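Long-range contacts in Old Yellow Enzyme (Pichia, PDB 6AGZ), which probably catalyses the asymmetric reduction of activated carbon-carbon double bonds in enone compounds, using a bound flavin mononucleotide: residues E67-A72 and I107-W112; A171-I176 and E229-D234; D182-H187 and D234-R239. All blocks are in the same frame, centred on the assembly; numbering follows the deposited sequence.

Contact 1: residues E67-A72 and I107-W112; sequences EATFGA and ISMQLW. With FMN (flavin mononucleotide), chain C.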
loop_
_atom_site.group_PDB
_atom_site.type_symbol
_atom_site.label_atom_id
_atom_site.label_comp_id
_atom_site.label_asym_id
_atom_site.label_seq_id
_atom_site.Cartn_x
_atom_site.Cartn_y
_atom_site.Cartn_z
ATOM N N GLU A 67 -2.119 26.857 12.790
ATOM C CA GLU A 67 -1.665 27.122 11.435
ATOM C C GLU A 67 -0.217 26.680 11.275
ATOM O O GLU A 67 0.580 26.739 12.217
ATOM C CB GLU A 67 -1.794 28.614 11.141
ATOM C CG GLU A 67 -1.116 29.462 12.208
ATOM C CD GLU A 67 -1.712 30.845 12.338
ATOM O OE1 GLU A 67 -1.266 31.756 11.610
ATOM O OE2 GLU A 67 -2.628 31.018 13.170
ATOM N N ALA A 68 0.120 26.216 10.075
ATOM C CA ALA A 68 1.478 25.770 9.799
ATOM C C ALA A 68 2.476 26.880 10.104
ATOM O O ALA A 68 2.367 27.993 9.582
ATOM C CB ALA A 68 1.593 25.325 8.345
ATOM N N THR A 69 3.449 26.571 10.957
ATOM C CA THR A 69 4.335 27.566 11.547
ATOM C C THR A 69 5.771 27.295 11.125
ATOM O O THR A 69 6.259 26.167 11.256
ATOM C CB THR A 69 4.218 27.550 13.075
ATOM O OG1 THR A 69 2.897 27.954 13.460
ATOM C CG2 THR A 69 5.233 28.483 13.706
ATOM N N PHE A 70 6.442 28.331 10.622
ATOM C CA PHE A 70 7.838 28.203 10.222
ATOM C C PHE A 70 8.713 27.890 11.430
ATOM O O PHE A 70 8.620 28.553 12.468
ATOM C CB PHE A 70 8.316 29.494 9.552
ATOM C CG PHE A 70 7.487 29.914 8.371
ATOM C CD1 PHE A 70 7.041 28.982 7.449
ATOM C CD2 PHE A 70 7.154 31.247 8.182
ATOM C CE1 PHE A 70 6.279 29.371 6.362
ATOM C CE2 PHE A 70 6.390 31.642 7.100
ATOM C CZ PHE A 70 5.952 30.704 6.188
ATOM N N GLY A 71 9.567 26.875 11.291
ATOM C CA GLY A 71 10.499 26.553 12.358
ATOM C C GLY A 71 11.675 27.501 12.434
ATOM O O GLY A 71 12.257 27.685 13.508
ATOM N N ALA A 72 12.034 28.117 11.314
ATOM C CA ALA A 72 13.159 29.040 11.241
ATOM C C ALA A 72 12.945 29.938 10.032
ATOM O O ALA A 72 12.084 29.656 9.189
ATOM C CB ALA A 72 14.496 28.284 11.143
ATOM N N ILE A 107 -3.721 21.809 22.439
ATOM C CA ILE A 107 -3.247 22.394 21.191
ATOM C C ILE A 107 -1.932 21.747 20.769
ATOM O O ILE A 107 -1.058 21.473 21.599
ATOM C CB ILE A 107 -3.106 23.927 21.314
ATOM C CG1 ILE A 107 -2.772 24.552 19.959
ATOM C CG2 ILE A 107 -2.072 24.302 22.372
ATOM C CD1 ILE A 107 -2.949 26.053 19.931
ATOM N N SER A 108 -1.813 21.489 19.469
ATOM C CA SER A 108 -0.585 21.035 18.837
ATOM C C SER A 108 -0.157 22.064 17.801
ATOM O O SER A 108 -0.996 22.703 17.161
ATOM C CB SER A 108 -0.777 19.666 18.166
ATOM O OG SER A 108 0.307 19.353 17.308
ATOM N N MET A 109 1.151 22.237 17.643
ATOM C CA MET A 109 1.695 23.152 16.647
ATOM C C MET A 109 2.239 22.357 15.468
ATOM O O MET A 109 3.070 21.461 15.650
ATOM C CB MET A 109 2.793 24.038 17.232
ATOM C CG MET A 109 3.631 24.719 16.153
ATOM S SD MET A 109 4.751 26.003 16.741
ATOM C CE MET A 109 3.623 27.375 16.957
ATOM N N GLN A 110 1.773 22.686 14.267
ATOM C CA GLN A 110 2.316 22.106 13.048
ATOM C C GLN A 110 3.501 22.942 12.582
ATOM O O GLN A 110 3.412 24.172 12.516
ATOM C CB GLN A 110 1.254 22.032 11.950
ATOM C CG GLN A 110 1.699 21.227 10.738
ATOM C CD GLN A 110 0.794 21.421 9.537
ATOM O OE1 GLN A 110 0.471 22.547 9.167
ATOM N NE2 GLN A 110 0.380 20.319 8.922
ATOM N N LEU A 111 4.609 22.274 12.270
ATOM C CA LEU A 111 5.822 22.940 11.814
ATOM C C LEU A 111 5.876 22.933 10.291
ATOM O O LEU A 111 5.727 21.879 9.665
ATOM C CB LEU A 111 7.068 22.268 12.388
ATOM C CG LEU A 111 7.288 22.417 13.894
ATOM C CD1 LEU A 111 8.631 21.820 14.295
ATOM C CD2 LEU A 111 7.190 23.875 14.319
ATOM N N TRP A 112 6.108 24.104 9.707
ATOM C CA TRP A 112 6.066 24.297 8.265
ATOM C C TRP A 112 7.474 24.458 7.709
ATOM O O TRP A 112 8.346 25.046 8.356
ATOM C CB TRP A 112 5.232 25.533 7.914
ATOM C CG TRP A 112 4.458 25.428 6.632
ATOM C CD1 TRP A 112 4.389 24.354 5.793
ATOM C CD2 TRP A 112 3.632 26.444 6.051
ATOM N NE1 TRP A 112 3.570 24.639 4.726
ATOM C CE2 TRP A 112 3.089 25.915 4.863
ATOM C CE3 TRP A 112 3.289 27.746 6.428
ATOM C CZ2 TRP A 112 2.235 26.647 4.044
ATOM C CZ3 TRP A 112 2.440 28.470 5.614
ATOM C CH2 TRP A 112 1.923 27.919 4.436
HETATM N N1 FMN C . -3.304 21.920 6.026
HETATM C C2 FMN C . -2.052 21.836 6.606
HETATM O O2 FMN C . -1.549 20.734 6.826
HETATM N N3 FMN C . -1.360 22.982 6.938
HETATM C C4 FMN C . -1.920 24.217 6.692
HETATM O O4 FMN C . -1.311 25.245 6.985
HETATM C C4A FMN C . -3.178 24.304 6.110
HETATM N N5 FMN C . -3.733 25.539 5.865
HETATM C C5A FMN C . -4.982 25.633 5.291
HETATM C C6 FMN C . -5.535 26.884 5.047
HETATM C C7 FMN C . -6.793 26.988 4.467
HETATM C C7M FMN C . -7.389 28.338 4.208
HETATM C C8 FMN C . -7.498 25.842 4.129
HETATM C C8M FMN C . -8.857 25.953 3.502
HETATM C C9 FMN C . -6.943 24.592 4.370
HETATM C C9A FMN C . -5.684 24.482 4.954
HETATM N N10 FMN C . -5.126 23.239 5.196
HETATM C C10 FMN C . -3.873 23.151 5.774
HETATM C "C1'" FMN C . -5.885 21.990 4.845
HETATM C "C2'" FMN C . -6.821 21.673 6.015
HETATM O "O2'" FMN C . -6.051 21.425 7.171
HETATM C "C3'" FMN C . -7.749 20.491 5.744
HETATM O "O3'" FMN C . -6.994 19.313 5.574
HETATM C "C4'" FMN C . -8.614 20.742 4.513
HETATM O "O4'" FMN C . -9.174 22.034 4.584
HETATM C "C5'" FMN C . -9.744 19.728 4.398
HETATM O "O5'" FMN C . -10.501 19.728 5.588
HETATM P P FMN C . -11.991 20.338 5.597
HETATM O O1P FMN C . -12.793 19.698 4.489
HETATM O O2P FMN C . -12.653 20.054 6.924
HETATM O O3P FMN C . -11.913 21.830 5.383
#

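Contact 2: residues A171-I176 and E229-D234; sequences AAKNAI and EAVGAD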
loop_
_atom_site.group_PDB
_atom_site.type_symbol
_atom_site.label_atom_id
_atom_site.label_comp_id
_atom_site.label_asym_id
_atom_site.label_seq_id
_atom_site.Cartn_x
_atom_site.Cartn_y
_atom_site.Cartn_z
ATOM N N ALA A 171 12.980 24.097 16.806
ATOM C CA ALA A 171 11.592 24.550 16.782
ATOM C C ALA A 171 10.701 23.645 17.623
ATOM O O ALA A 171 9.796 24.125 18.317
ATOM C CB ALA A 171 11.085 24.615 15.343
ATOM N N ALA A 172 10.942 22.331 17.576
ATOM C CA ALA A 172 10.159 21.409 18.392
ATOM C C ALA A 172 10.384 21.660 19.879
ATOM O O ALA A 172 9.436 21.622 20.673
ATOM C CB ALA A 172 10.502 19.965 18.030
ATOM N N LYS A 173 11.634 21.919 20.273
ATOM C CA LYS A 173 11.913 22.223 21.674
ATOM C C LYS A 173 11.261 23.534 22.095
ATOM O O LYS A 173 10.706 23.629 23.198
ATOM C CB LYS A 173 13.423 22.268 21.912
ATOM C CG LYS A 173 14.092 20.903 21.885
ATOM C CD LYS A 173 15.607 21.027 21.864
ATOM C CE LYS A 173 16.136 21.680 23.132
ATOM N NZ LYS A 173 15.900 20.839 24.339
ATOM N N ASN A 174 11.317 24.556 21.236
ATOM C CA ASN A 174 10.644 25.815 21.544
ATOM C C ASN A 174 9.145 25.613 21.720
ATOM O O ASN A 174 8.538 26.174 22.640
ATOM C CB ASN A 174 10.912 26.844 20.445
ATOM C CG ASN A 174 12.343 27.336 20.439
ATOM O OD1 ASN A 174 13.080 27.152 21.408
ATOM N ND2 ASN A 174 12.744 27.972 19.345
ATOM N N ALA A 175 8.530 24.814 20.847
ATOM C CA ALA A 175 7.088 24.602 20.920
ATOM C C ALA A 175 6.705 23.829 22.176
ATOM O O ALA A 175 5.867 24.277 22.969
ATOM C CB ALA A 175 6.604 23.872 19.666
ATOM N N ILE A 176 7.318 22.662 22.379
ATOM C CA ILE A 176 6.902 21.779 23.466
ATOM C C ILE A 176 7.330 22.340 24.816
ATOM O O ILE A 176 6.511 22.495 25.730
ATOM C CB ILE A 176 7.460 20.361 23.246
ATOM C CG1 ILE A 176 6.885 19.756 21.964
ATOM C CG2 ILE A 176 7.156 19.476 24.446
ATOM C CD1 ILE A 176 5.376 19.649 21.969
ATOM N N GLU A 229 13.582 12.056 19.910
ATOM C CA GLU A 229 14.627 12.096 20.928
ATOM C C GLU A 229 14.590 13.403 21.710
ATOM O O GLU A 229 14.915 13.424 22.903
ATOM C CB GLU A 229 15.997 11.890 20.281
ATOM C CG GLU A 229 17.175 12.099 21.222
ATOM C CD GLU A 229 18.483 11.598 20.644
ATOM O OE1 GLU A 229 19.042 10.627 21.196
ATOM O OE2 GLU A 229 18.949 12.169 19.635
ATOM N N ALA A 230 14.171 14.496 21.068
ATOM C CA ALA A 230 14.167 15.790 21.743
ATOM C C ALA A 230 13.025 15.896 22.748
ATOM O O ALA A 230 13.245 16.242 23.915
ATOM C CB ALA A 230 14.084 16.917 20.712
ATOM N N VAL A 231 11.798 15.603 22.319
ATOM C CA VAL A 231 10.612 15.899 23.117
ATOM C C VAL A 231 9.788 14.668 23.464
ATOM O O VAL A 231 8.819 14.793 24.229
ATOM C CB VAL A 231 9.715 16.946 22.422
ATOM C CG1 VAL A 231 10.488 18.234 22.181
ATOM C CG2 VAL A 231 9.168 16.391 21.116
ATOM N N GLY A 232 10.119 13.490 22.943
ATOM C CA GLY A 232 9.329 12.309 23.237
ATOM C C GLY A 232 8.280 12.020 22.182
ATOM O O GLY A 232 7.676 12.943 21.631
ATOM N N ALA A 233 8.051 10.733 21.900
ATOM C CA ALA A 233 7.180 10.355 20.790
ATOM C C ALA A 233 5.743 10.809 21.017
ATOM O O ALA A 233 5.049 11.191 20.066
ATOM C CB ALA A 233 7.235 8.845 20.572
ATOM N N ASP A 234 5.273 10.777 22.265
ATOM C CA ASP A 234 3.892 11.162 22.545
ATOM C C ASP A 234 3.641 12.657 22.380
ATOM O O ASP A 234 2.495 13.091 22.536
ATOM C CB ASP A 234 3.494 10.717 23.954
ATOM C CG ASP A 234 4.632 10.823 24.945
ATOM O OD1 ASP A 234 5.526 11.671 24.744
ATOM O OD2 ASP A 234 4.635 10.050 25.926
#

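Contact 3: residues D182-H187 and D234-R239; sequences DMVEVH and DHVAVR. With FMN (flavin mononucleotide), chain C.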
loop_
_atom_site.group_PDB
_atom_site.type_symbol
_atom_site.label_atom_id
_atom_site.label_comp_id
_atom_site.label_asym_id
_atom_site.label_seq_id
_atom_site.Cartn_x
_atom_site.Cartn_y
_atom_site.Cartn_z
ATOM N N ASP A 182 1.043 20.805 23.419
ATOM C CA ASP A 182 0.893 19.403 23.791
ATOM C C ASP A 182 1.590 18.483 22.797
ATOM O O ASP A 182 2.150 17.453 23.190
ATOM C CB ASP A 182 -0.589 19.042 23.907
ATOM C CG ASP A 182 -1.304 19.854 24.970
ATOM O OD1 ASP A 182 -1.146 19.538 26.169
ATOM O OD2 ASP A 182 -2.022 20.810 24.611
ATOM N N MET A 183 1.567 18.832 21.513
ATOM C CA MET A 183 2.280 18.079 20.495
ATOM C C MET A 183 2.949 19.047 19.534
ATOM O O MET A 183 2.694 20.255 19.546
ATOM C CB MET A 183 1.358 17.141 19.703
ATOM C CG MET A 183 0.643 16.096 20.529
ATOM S SD MET A 183 -1.014 16.629 20.985
ATOM C CE MET A 183 -1.645 15.135 21.746
ATOM N N VAL A 184 3.815 18.493 18.694
ATOM C CA VAL A 184 4.384 19.202 17.559
ATOM C C VAL A 184 4.188 18.318 16.334
ATOM O O VAL A 184 4.526 17.129 16.357
ATOM C CB VAL A 184 5.867 19.566 17.791
ATOM C CG1 VAL A 184 6.774 18.332 17.825
ATOM C CG2 VAL A 184 6.336 20.564 16.759
ATOM N N GLU A 185 3.579 18.874 15.292
ATOM C CA GLU A 185 3.176 18.105 14.122
ATOM C C GLU A 185 4.076 18.463 12.949
ATOM O O GLU A 185 4.165 19.633 12.562
ATOM C CB GLU A 185 1.711 18.353 13.767
ATOM C CG GLU A 185 1.286 17.685 12.467
ATOM C CD GLU A 185 -0.174 17.913 12.139
ATOM O OE1 GLU A 185 -0.994 17.977 13.080
ATOM O OE2 GLU A 185 -0.503 18.032 10.941
ATOM N N VAL A 186 4.733 17.456 12.386
ATOM C CA VAL A 186 5.621 17.656 11.249
ATOM C C VAL A 186 4.775 17.674 9.980
ATOM O O VAL A 186 4.158 16.669 9.614
ATOM C CB VAL A 186 6.701 16.573 11.191
ATOM C CG1 VAL A 186 7.467 16.675 9.904
ATOM C CG2 VAL A 186 7.643 16.710 12.377
ATOM N N HIS A 187 4.728 18.830 9.320
ATOM C CA HIS A 187 4.022 18.979 8.052
ATOM C C HIS A 187 4.868 18.343 6.956
ATOM O O HIS A 187 5.932 18.861 6.603
ATOM C CB HIS A 187 3.753 20.453 7.762
ATOM C CG HIS A 187 2.795 20.693 6.636
ATOM N ND1 HIS A 187 2.482 19.729 5.702
ATOM C CD2 HIS A 187 2.080 21.792 6.295
ATOM C CE1 HIS A 187 1.616 20.224 4.835
ATOM N NE2 HIS A 187 1.356 21.473 5.173
ATOM N N ASP A 234 5.273 10.777 22.265
ATOM C CA ASP A 234 3.892 11.162 22.545
ATOM C C ASP A 234 3.641 12.657 22.380
ATOM O O ASP A 234 2.495 13.091 22.536
ATOM C CB ASP A 234 3.494 10.717 23.954
ATOM C CG ASP A 234 4.632 10.823 24.945
ATOM O OD1 ASP A 234 5.526 11.671 24.744
ATOM O OD2 ASP A 234 4.635 10.050 25.926
ATOM N N HIS A 235 4.670 13.449 22.071
ATOM C CA HIS A 235 4.513 14.863 21.760
ATOM C C HIS A 235 4.797 15.158 20.290
ATOM O O HIS A 235 5.006 16.319 19.923
ATOM C CB HIS A 235 5.425 15.711 22.650
ATOM C CG HIS A 235 5.182 15.532 24.116
ATOM N ND1 HIS A 235 4.235 16.258 24.808
ATOM C CD2 HIS A 235 5.771 14.720 25.025
ATOM C CE1 HIS A 235 4.248 15.896 26.078
ATOM N NE2 HIS A 235 5.171 14.964 26.237
ATOM N N VAL A 236 4.809 14.129 19.442
ATOM C CA VAL A 236 5.200 14.258 18.043
ATOM C C VAL A 236 4.090 13.701 17.160
ATOM O O VAL A 236 3.428 12.720 17.519
ATOM C CB VAL A 236 6.536 13.535 17.758
ATOM C CG1 VAL A 236 6.957 13.713 16.306
ATOM C CG2 VAL A 236 7.623 14.048 18.684
ATOM N N ALA A 237 3.889 14.333 16.006
ATOM C CA ALA A 237 2.934 13.876 15.009
ATOM C C ALA A 237 3.484 14.209 13.627
ATOM O O ALA A 237 4.566 14.784 13.490
ATOM C CB ALA A 237 1.559 14.508 15.232
ATOM N N VAL A 238 2.720 13.847 12.596
ATOM C CA VAL A 238 3.127 14.081 11.215
ATOM C C VAL A 238 1.875 14.066 10.352
ATOM O O VAL A 238 0.892 13.392 10.673
ATOM C CB VAL A 238 4.164 13.024 10.751
ATOM C CG1 VAL A 238 3.540 11.635 10.717
ATOM C CG2 VAL A 238 4.755 13.393 9.395
ATOM N N ARG A 239 1.904 14.827 9.260
ATOM C CA ARG A 239 0.814 14.825 8.294
ATOM C C ARG A 239 1.326 14.386 6.930
ATOM O O ARG A 239 2.401 14.809 6.492
ATOM C CB ARG A 239 0.149 16.199 8.180
ATOM C CG ARG A 239 -1.098 16.175 7.309
ATOM C CD ARG A 239 -1.903 17.452 7.417
ATOM N NE ARG A 239 -3.330 17.164 7.518
ATOM C CZ ARG A 239 -4.289 18.073 7.384
ATOM N NH1 ARG A 239 -3.978 19.336 7.133
ATOM N NH2 ARG A 239 -5.560 17.717 7.494
HETATM N N1 FMN C . -3.304 21.920 6.026
HETATM C C2 FMN C . -2.052 21.836 6.606
HETATM O O2 FMN C . -1.549 20.734 6.826
HETATM N N3 FMN C . -1.360 22.982 6.938
HETATM C C4 FMN C . -1.920 24.217 6.692
HETATM O O4 FMN C . -1.311 25.245 6.985
HETATM C C4A FMN C . -3.178 24.304 6.110
HETATM N N5 FMN C . -3.733 25.539 5.865
HETATM C C5A FMN C . -4.982 25.633 5.291
HETATM C C6 FMN C . -5.535 26.884 5.047
HETATM C C7 FMN C . -6.793 26.988 4.467
HETATM C C7M FMN C . -7.389 28.338 4.208
HETATM C C8 FMN C . -7.498 25.842 4.129
HETATM C C8M FMN C . -8.857 25.953 3.502
HETATM C C9 FMN C . -6.943 24.592 4.370
HETATM C C9A FMN C . -5.684 24.482 4.954
HETATM N N10 FMN C . -5.126 23.239 5.196
HETATM C C10 FMN C . -3.873 23.151 5.774
HETATM C "C1'" FMN C . -5.885 21.990 4.845
HETATM C "C2'" FMN C . -6.821 21.673 6.015
HETATM O "O2'" FMN C . -6.051 21.425 7.171
HETATM C "C3'" FMN C . -7.749 20.491 5.744
HETATM O "O3'" FMN C . -6.994 19.313 5.574
HETATM C "C4'" FMN C . -8.614 20.742 4.513
HETATM O "O4'" FMN C . -9.174 22.034 4.584
HETATM C "C5'" FMN C . -9.744 19.728 4.398
HETATM O "O5'" FMN C . -10.501 19.728 5.588
HETATM P P FMN C . -11.991 20.338 5.597
HETATM O O1P FMN C . -12.793 19.698 4.489
HETATM O O2P FMN C . -12.653 20.054 6.924
HETATM O O3P FMN C . -11.913 21.830 5.383
#

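Contact 1: residues E67-A72 and I107-W112
In the beta-alpha-beta unit made of strand 63-70, helix 87-102 and strand 106-112, part of the TIM barrel, Thr69 and Phe70 run parallel to Leu111 and Trp112 where the two strands reach the flavin end of the barrel. The backbones are tied by two bonds: Thr69 N to Gln110 O at 2.9 Å, and Trp112 N to Thr69 O at 2.6 Å. On the face of the sheet that carries Thr69 and Leu111, the Met109 chain crosses the threonine at about a right angle and sets its CE 3.6 Å from Thr69 OG1; that hydroxyl is itself bonded to Glu67 O. On the other face, Ala68 CB sits over the indole of Trp112, 3.5 Å from the centroid of its five-membered ring, a CH-pi contact. Phe70 lies alongside the same indole and points the same way: the planes are only 13° apart, but the Phe70 ring and the six-membered ring of Trp112 are slid so far, 5.4 Å between centroids, that they barely overlap. Gln110 has CG anti to its backbone N (chi1 -170°) and is extended beyond it, which carries the amide to the pyrimidine edge of the FMN. There Gln110 OE1 accepts from FMN N3 at 2.9 Å, and Gln110 NE2 donates almost straight to FMN O2, also at 2.9 Å. Glu185 OE2 takes a weak second bond from the same NE2. The amide thus answers the flavin's own donor and acceptor side by side, which fixes its rotation, and the hydrogen bond to O2 would probably help draw charge toward that end of the ring when the flavin is reduced.

Contact 2: residues A171-I176 and E229-D234
Ala172 O takes the helical hydrogen bond from Ile176 N at 2.9 Å, and its outer flank is covered by a methyl of the other segment: Val231 CG1 lies 3.9 Å from Ala172 O. That methyl is the centre of the contact. Val231 has CG1 anti to its carbonyl carbon (chi1 -59°), a setting that aims the branch at helix 158-179, where it rests between Ala172 and Ile176, one turn apart. Val231 CG1 comes to 3.9 Å from Ile176 CB, while Ala172 CB is more loosely placed, 4.5 Å from Val231 CG1. The Ile176 and Val231 side chains meet at a slant, so that Val231 CB also packs against both branches of the isoleucine, 4.0 Å from Ile176 CG1 and 4.1 Å from Ile176 CG2. Alongside, Lys173 lays the start of its chain beside Ala230, with Lys173 CG 4.2 Å from Ala230 CB. The lysine then bends at its last two torsions and gives its NZ to Gln177 OE1, within its own helix. The two segments belong to helices 158-179 and 218-231, neighbours in the outer ring of the TIM barrel, and the contact comes at the end of helix 218-231, just before the chain leaves helical geometry at Gly232. Ala172 also touches Val227, one turn earlier in that helix. No hydrogen bond crosses between the segments: the helices are held here by methyl and methylene packing alone, and the polar end of Lys173 is satisfied without drawing on the other helix.

Contact 3: residues D182-H187 and D234-R239
Strands 183-187 and 236-239 run parallel, their axes 28° apart and 4.1 Å at closest approach, with Val184 paired to Val236, Glu185 to Ala237, Val186 to Val238 and His187 to Arg239. The ladder runs Val184 N to His235 O, Ala237 N to Val184 O, Val186 N to Ala237 O and Arg239 N to Val186 O. Ahead of the first rung His235 ND1 donates to Asp182 O at 2.9 Å, the oxygen at the ring edge but tilted somewhat out of plane. These are the fourth and fifth strands of the eight-stranded TIM barrel. The valines share the outer face, where Val184, Val186 and Val236 pack on helix 218-231, while Glu185, His187 and Arg239 belong to the other face, inside the barrel, where the FMN binds. FMN O2 stands over one face of the His187 ring, 3.4 Å from His187 NE2. Arg239 leaves the strand stretched out, then bends at chi3 (-137°) and presents the edge of its guanidinium to FMN O2: Arg239 NH1 donates to FMN O2 at 2.8 Å and to FMN O2' at 2.9 Å, and Arg239 NH2 reaches FMN O3' weakly at 2.9 Å. With an alanine here, FMN O2 would lose its charged donor and the ribityl O2' and O3' their shared partner, and that end of the cofactor would probably be freer to shift. Glu185 OE2 rests 3.4 Å from Arg239 CB; Arg239 NE is 4.5 Å from that oxygen, which lies well out of the guanidinium plane, so no N-H points at it; Tyr281 OH bonds Glu185 OE1.

Overall arrangement
Contacts 1 and 3 are strand pairs of one barrel, bridged by the pairing of 106-112 with 183-187 through probable hydrogen bonds, Glu185 N to Met109 O and Leu111 N to Glu185 O, each 2.7 Å; the contact centres lie about 9 Å apart. Both converge on FMN O2, which receives donors from each. Trp112 and His187 also meet ring to ring, nearly parallel; of the two, His187 touches the flavin. Contact 2 is the outer layer, its centre about 9 Å from that of contact 3 and 12 Å from that of contact 1. Ile176 CD1 packs 3.5 Å from Met183 C, and Ala171 CB sits 3.9 Å from Leu111 CD1, so the helices back the strands that hold the cofactor.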